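Local coordinates for protein tumour necrosis factor receptor (PDB 3ON9) that probably binds host tumour necrosis factor and CC and CXC chemokines outside the cell to blunt immune defence, and is represented here by its beta-sandwich SECRET domain, at residues D54-V59 with I155-C160; L85-C89 with C119-V125. One frame throughout, in Å; residues are numbered along the deposited sequence.

Interaction 1 of 2, residues D54-V59 with I155-C160; sequences DYYSVV and IPPNDC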
loop_
_atom_site.group_PDB
_atom_site.type_symbol
_atom_site.label_atom_id
_atom_site.label_comp_id
_atom_site.label_asym_id
_atom_site.label_seq_id
_atom_site.Cartn_x
_atom_site.Cartn_y
_atom_site.Cartn_z
ATOM N N ASP A 54 -7.983 2.148 -6.142
ATOM C CA ASP A 54 -7.633 1.169 -5.127
ATOM C C ASP A 54 -8.406 -0.115 -5.318
ATOM O O ASP A 54 -9.266 -0.205 -6.188
ATOM C CB ASP A 54 -7.808 1.721 -3.709
ATOM C CG ASP A 54 -9.198 2.235 -3.430
ATOM O OD1 ASP A 54 -10.172 1.820 -4.103
ATOM O OD2 ASP A 54 -9.302 3.069 -2.511
ATOM N N TYR A 55 -8.088 -1.119 -4.508
ATOM C CA TYR A 55 -8.753 -2.407 -4.645
ATOM C C TYR A 55 -8.590 -3.223 -3.374
ATOM O O TYR A 55 -7.707 -2.949 -2.570
ATOM C CB TYR A 55 -8.209 -3.179 -5.857
ATOM C CG TYR A 55 -6.716 -3.414 -5.832
ATOM C CD1 TYR A 55 -6.181 -4.564 -5.258
ATOM C CD2 TYR A 55 -5.836 -2.477 -6.362
ATOM C CE1 TYR A 55 -4.820 -4.781 -5.235
ATOM C CE2 TYR A 55 -4.473 -2.683 -6.338
ATOM C CZ TYR A 55 -3.964 -3.839 -5.769
ATOM O OH TYR A 55 -2.593 -4.043 -5.746
ATOM N N TYR A 56 -9.470 -4.206 -3.206
ATOM C CA TYR A 56 -9.456 -5.121 -2.074
ATOM C C TYR A 56 -10.219 -6.349 -2.552
ATOM O O TYR A 56 -11.417 -6.281 -2.836
ATOM C CB TYR A 56 -10.142 -4.472 -0.852
ATOM C CG TYR A 56 -10.340 -5.401 0.326
ATOM C CD1 TYR A 56 -9.336 -5.584 1.268
ATOM C CD2 TYR A 56 -11.537 -6.087 0.503
ATOM C CE1 TYR A 56 -9.512 -6.449 2.352
ATOM C CE2 TYR A 56 -11.722 -6.946 1.574
ATOM C CZ TYR A 56 -10.708 -7.115 2.500
ATOM O OH TYR A 56 -10.901 -7.957 3.574
ATOM N N SER A 57 -9.518 -7.466 -2.681
ATOM C CA SER A 57 -10.087 -8.654 -3.295
ATOM C C SER A 57 -9.655 -9.883 -2.509
ATOM O O SER A 57 -8.487 -9.997 -2.105
ATOM C CB SER A 57 -9.636 -8.750 -4.756
ATOM O OG SER A 57 -10.310 -9.800 -5.421
ATOM N N VAL A 58 -10.590 -10.806 -2.303
ATOM C CA VAL A 58 -10.406 -11.892 -1.356
ATOM C C VAL A 58 -10.646 -13.270 -1.982
ATOM O O VAL A 58 -11.575 -13.462 -2.782
ATOM C CB VAL A 58 -11.356 -11.728 -0.134
ATOM C CG1 VAL A 58 -11.204 -12.910 0.814
ATOM C CG2 VAL A 58 -11.071 -10.406 0.594
ATOM N N VAL A 59 -9.801 -14.229 -1.611
ATOM C CA VAL A 59 -10.030 -15.629 -1.934
ATOM C C VAL A 59 -9.943 -16.359 -0.612
ATOM O O VAL A 59 -8.884 -16.390 0.018
ATOM C CB VAL A 59 -8.970 -16.178 -2.889
ATOM C CG1 VAL A 59 -9.116 -17.699 -3.045
ATOM C CG2 VAL A 59 -9.066 -15.469 -4.238
ATOM N N ILE A 155 -4.997 -12.919 -8.224
ATOM C CA ILE A 155 -6.222 -12.388 -7.613
ATOM C C ILE A 155 -6.418 -11.003 -8.227
ATOM O O ILE A 155 -5.546 -10.150 -8.113
ATOM C CB ILE A 155 -6.105 -12.290 -6.068
ATOM C CG1 ILE A 155 -5.803 -13.659 -5.446
ATOM C CG2 ILE A 155 -7.388 -11.682 -5.450
ATOM C CD1 ILE A 155 -5.600 -13.611 -3.926
ATOM N N PRO A 156 -7.559 -10.779 -8.904
ATOM C CA PRO A 156 -7.762 -9.526 -9.647
ATOM C C PRO A 156 -8.026 -8.319 -8.734
ATOM O O PRO A 156 -8.436 -8.493 -7.588
ATOM C CB PRO A 156 -8.998 -9.805 -10.506
ATOM C CG PRO A 156 -9.663 -10.989 -9.923
ATOM C CD PRO A 156 -8.719 -11.681 -8.964
ATOM N N PRO A 157 -7.792 -7.103 -9.247
ATOM C CA PRO A 157 -7.892 -5.880 -8.444
ATOM C C PRO A 157 -9.309 -5.324 -8.400
ATOM O O PRO A 157 -9.549 -4.207 -8.873
ATOM C CB PRO A 157 -6.964 -4.900 -9.166
ATOM C CG PRO A 157 -6.920 -5.375 -10.590
ATOM C CD PRO A 157 -7.306 -6.842 -10.614
ATOM N N ASN A 158 -10.227 -6.102 -7.837
ATOM C CA ASN A 158 -11.604 -5.647 -7.692
ATOM C C ASN A 158 -11.680 -4.472 -6.741
ATOM O O ASN A 158 -11.089 -4.519 -5.660
ATOM C CB ASN A 158 -12.474 -6.760 -7.126
ATOM C CG ASN A 158 -12.562 -7.937 -8.044
ATOM O OD1 ASN A 158 -13.387 -7.967 -8.971
ATOM N ND2 ASN A 158 -11.719 -8.922 -7.803
ATOM N N ASP A 159 -12.423 -3.432 -7.115
ATOM C CA ASP A 159 -12.577 -2.291 -6.213
ATOM C C ASP A 159 -13.713 -2.515 -5.211
ATOM O O ASP A 159 -14.338 -3.579 -5.186
ATOM C CB ASP A 159 -12.695 -0.954 -6.975
ATOM C CG ASP A 159 -13.992 -0.813 -7.740
ATOM O OD1 ASP A 159 -15.015 -1.393 -7.315
ATOM O OD2 ASP A 159 -13.993 -0.083 -8.764
ATOM N N CYS A 160 -13.956 -1.529 -4.359
ATOM C CA CYS A 160 -14.901 -1.693 -3.258
ATOM C C CYS A 160 -16.350 -1.443 -3.633
ATOM O O CYS A 160 -17.247 -1.772 -2.860
ATOM C CB CYS A 160 -14.544 -0.763 -2.094
ATOM S SG CYS A 160 -13.092 -1.323 -1.146
HETATM O O HOH W 1 -12.849 1.116 -4.356
HETATM O O HOH W 2 -13.839 -5.969 -3.908
#

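Interaction 2 of 2, residues L85-C89 with C119-V125; sequences LEIKC and CLSNLDV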
loop_
_atom_site.group_PDB
_atom_site.type_symbol
_atom_site.label_atom_id
_atom_site.label_comp_id
_atom_site.label_asym_id
_atom_site.label_seq_id
_atom_site.Cartn_x
_atom_site.Cartn_y
_atom_site.Cartn_z
ATOM N N LEU A 85 1.554 4.646 5.788
ATOM C CA LEU A 85 0.523 3.640 5.668
ATOM C C LEU A 85 0.288 3.045 7.038
ATOM O O LEU A 85 1.235 2.684 7.723
ATOM C CB LEU A 85 1.022 2.537 4.734
ATOM C CG LEU A 85 0.012 1.538 4.208
ATOM C CD1 LEU A 85 -1.013 2.245 3.298
ATOM C CD2 LEU A 85 0.737 0.430 3.449
ATOM N N GLU A 86 -0.973 2.955 7.440
ATOM C CA GLU A 86 -1.328 2.340 8.708
ATOM C C GLU A 86 -2.389 1.284 8.472
ATOM O O GLU A 86 -3.376 1.527 7.770
ATOM C CB GLU A 86 -1.863 3.400 9.680
ATOM C CG GLU A 86 -2.408 2.822 10.985
ATOM C CD GLU A 86 -3.395 3.760 11.677
ATOM O OE1 GLU A 86 -2.976 4.456 12.630
ATOM O OE2 GLU A 86 -4.579 3.818 11.259
ATOM N N ILE A 87 -2.164 0.097 9.032
ATOM C CA ILE A 87 -3.159 -0.964 9.012
ATOM C C ILE A 87 -3.736 -1.084 10.424
ATOM O O ILE A 87 -3.015 -1.423 11.374
ATOM C CB ILE A 87 -2.545 -2.311 8.547
ATOM C CG1 ILE A 87 -2.005 -2.202 7.109
ATOM C CG2 ILE A 87 -3.585 -3.441 8.636
ATOM C CD1 ILE A 87 -0.615 -1.588 6.975
ATOM N N LYS A 88 -5.028 -0.798 10.559
ATOM C CA LYS A 88 -5.681 -0.736 11.871
ATOM C C LYS A 88 -6.677 -1.872 12.068
ATOM O O LYS A 88 -7.686 -1.949 11.363
ATOM C CB LYS A 88 -6.377 0.621 12.051
ATOM C CG LYS A 88 -7.365 0.702 13.225
ATOM C CD LYS A 88 -6.662 0.498 14.564
ATOM C CE LYS A 88 -7.486 1.050 15.731
ATOM N NZ LYS A 88 -8.869 0.472 15.790
ATOM N N CYS A 89 -6.369 -2.760 13.020
ATOM C CA CYS A 89 -7.262 -3.849 13.407
ATOM C C CYS A 89 -8.377 -3.318 14.282
ATOM O O CYS A 89 -8.166 -2.394 15.052
ATOM C CB CYS A 89 -6.519 -4.906 14.232
ATOM S SG CYS A 89 -5.231 -5.828 13.330
ATOM N N CYS A 119 -4.348 -8.723 14.727
ATOM C CA CYS A 119 -5.401 -9.501 14.088
ATOM C C CYS A 119 -4.911 -10.261 12.853
ATOM O O CYS A 119 -5.583 -11.181 12.381
ATOM C CB CYS A 119 -6.601 -8.614 13.723
ATOM S SG CYS A 119 -6.285 -7.331 12.469
ATOM N N LEU A 120 -3.744 -9.887 12.335
ATOM C CA LEU A 120 -3.210 -10.580 11.156
ATOM C C LEU A 120 -2.078 -11.540 11.489
ATOM O O LEU A 120 -1.157 -11.192 12.221
ATOM C CB LEU A 120 -2.717 -9.586 10.101
ATOM C CG LEU A 120 -3.781 -8.642 9.533
ATOM C CD1 LEU A 120 -3.132 -7.680 8.545
ATOM C CD2 LEU A 120 -4.905 -9.422 8.869
ATOM N N SER A 121 -2.150 -12.748 10.932
ATOM C CA SER A 121 -1.048 -13.701 11.030
ATOM C C SER A 121 0.012 -13.418 9.962
ATOM O O SER A 121 1.184 -13.717 10.162
ATOM C CB SER A 121 -1.566 -15.137 10.915
ATOM O OG SER A 121 -2.054 -15.413 9.626
ATOM N N ASN A 122 -0.397 -12.833 8.836
ATOM C CA ASN A 122 0.549 -12.429 7.797
ATOM C C ASN A 122 0.153 -11.071 7.251
ATOM O O ASN A 122 -1.005 -10.861 6.915
ATOM C CB ASN A 122 0.561 -13.409 6.607
ATOM C CG ASN A 122 0.737 -14.859 7.020
ATOM O OD1 ASN A 122 -0.145 -15.452 7.645
ATOM N ND2 ASN A 122 1.865 -15.456 6.624
ATOM N N LEU A 123 1.120 -10.168 7.157
ATOM C CA LEU A 123 0.892 -8.846 6.587
ATOM C C LEU A 123 2.097 -8.511 5.734
ATOM O O LEU A 123 3.223 -8.478 6.234
ATOM C CB LEU A 123 0.737 -7.807 7.700
ATOM C CG LEU A 123 0.732 -6.326 7.297
ATOM C CD1 LEU A 123 -0.362 -6.040 6.246
ATOM C CD2 LEU A 123 0.561 -5.423 8.515
ATOM N N ASP A 124 1.866 -8.267 4.447
ATOM C CA ASP A 124 2.926 -7.870 3.528
ATOM C C ASP A 124 2.560 -6.506 2.967
ATOM O O ASP A 124 1.408 -6.278 2.586
ATOM C CB ASP A 124 3.036 -8.851 2.353
ATOM C CG ASP A 124 3.293 -10.278 2.787
ATOM O OD1 ASP A 124 4.156 -10.502 3.654
ATOM O OD2 ASP A 124 2.630 -11.174 2.238
ATOM N N VAL A 125 3.539 -5.611 2.898
ATOM C CA VAL A 125 3.345 -4.315 2.273
ATOM C C VAL A 125 4.448 -4.080 1.247
ATOM O O VAL A 125 5.620 -4.360 1.506
ATOM C CB VAL A 125 3.369 -3.197 3.323
ATOM C CG1 VAL A 125 3.327 -1.831 2.654
ATOM C CG2 VAL A 125 2.188 -3.370 4.258
#

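Interaction 1 of 2, residues D54-V59 with I155-C160
The side-chain amide of N158 gives a proton to the hydroxyl of S57, with ND2 2.9 Å from OG and a somewhat bent N-H...O angle of 145°; the oxygen sits a little out of the amide plane. OG of S57 is anti to the backbone N (chi1 -173°), which brings it to this amide and also lays it 3.5 Å from the CG2 methyl of I155. The backbone of N158 adds a straighter bond: Y56 N donates to its carbonyl O at 3.0 Å, approaching almost head-on. One residue earlier, P157 lays its CB over one face of the Y55 ring in a CH-pi contact, 4.0 Å from the ring centroid and shifted toward the rim. An inverse gamma turn centred on P157 bends the chain here, just before N158 bonds the strand. At the far end of the strand, CG2 of V59 meets CG1 of I155 at 3.9 Å. A water joins D54 OD1 to C160 N, while OD2 of D54 is hydrogen-bonded to OG of S25. The disulfide of C160 to C23 fixes the tail covalently. Strand 51-59 is the outermost strand of its antiparallel sheet, pairing with strand 62-69, and the irregular C-terminal segment covers this edge of the SECRET-domain beta-sandwich.

Interaction 2 of 2, residues L85-C89 with C119-V125
C119 opens the contact with a covalent link, its SG bonded to SG of C89 at 2.0 Å with a chi3 of -79°. The C119 torsion, with SG between the backbone N and the carbonyl carbon (chi1 65°), turns the sulfur toward C89, and the two CA atoms come within 6.0 Å. Next, L120 sends its CD1 methyl to the CG2 branch of I87, 4.3 Å away, and its side chain also touches M15 of strand 8-16. At S121 and N122 the chain makes a classic beta bulge opposite Y16, and strand 122-130 begins. L123 then points across the sandwich, its CD1 meeting CG1 of I87 at 4.3 Å. V125 returns to the interface: CG1 touches CD2 of L85 at 3.5 Å, the two side chains meeting tip to tip, while its CG2 lies 4.3 Å from CD1 of I87. I87 thus touches L120, L123 and V125 through three different carbons. The short segments of strands 82-89 and 122-130, which belong to different sheets, run at 162°, their axes 10.4 Å apart at closest approach, and no hydrogen bond passes between them. Cohesion between the sheets therefore comes from aliphatic packing of L85 and I87 on L123 and V125, while the disulfide joins the end of strand 82-89 to the loop that leads into strand 122-130.

Interaction 1 lies at the edge strand of the five-stranded antiparallel sheet and interaction 2 in the interior between the two sheets of the sandwich, their centres 16 Å apart and their nearest atoms about 8 Å apart, without touching. They share the five-stranded sheet: interaction 1 uses its outermost strand 51-59, and interaction 2 uses strand 122-130, with strands 62-69 and 8-16 lying between. Interaction 2 also reaches the second sheet through strand 82-89. Along the chain, both segments of interaction 2 fall between those of interaction 1, which brings the C-terminal segment back to an early strand. Interaction 2 contains a disulfide, whereas C160 of interaction 1 is bonded to C23 outside it.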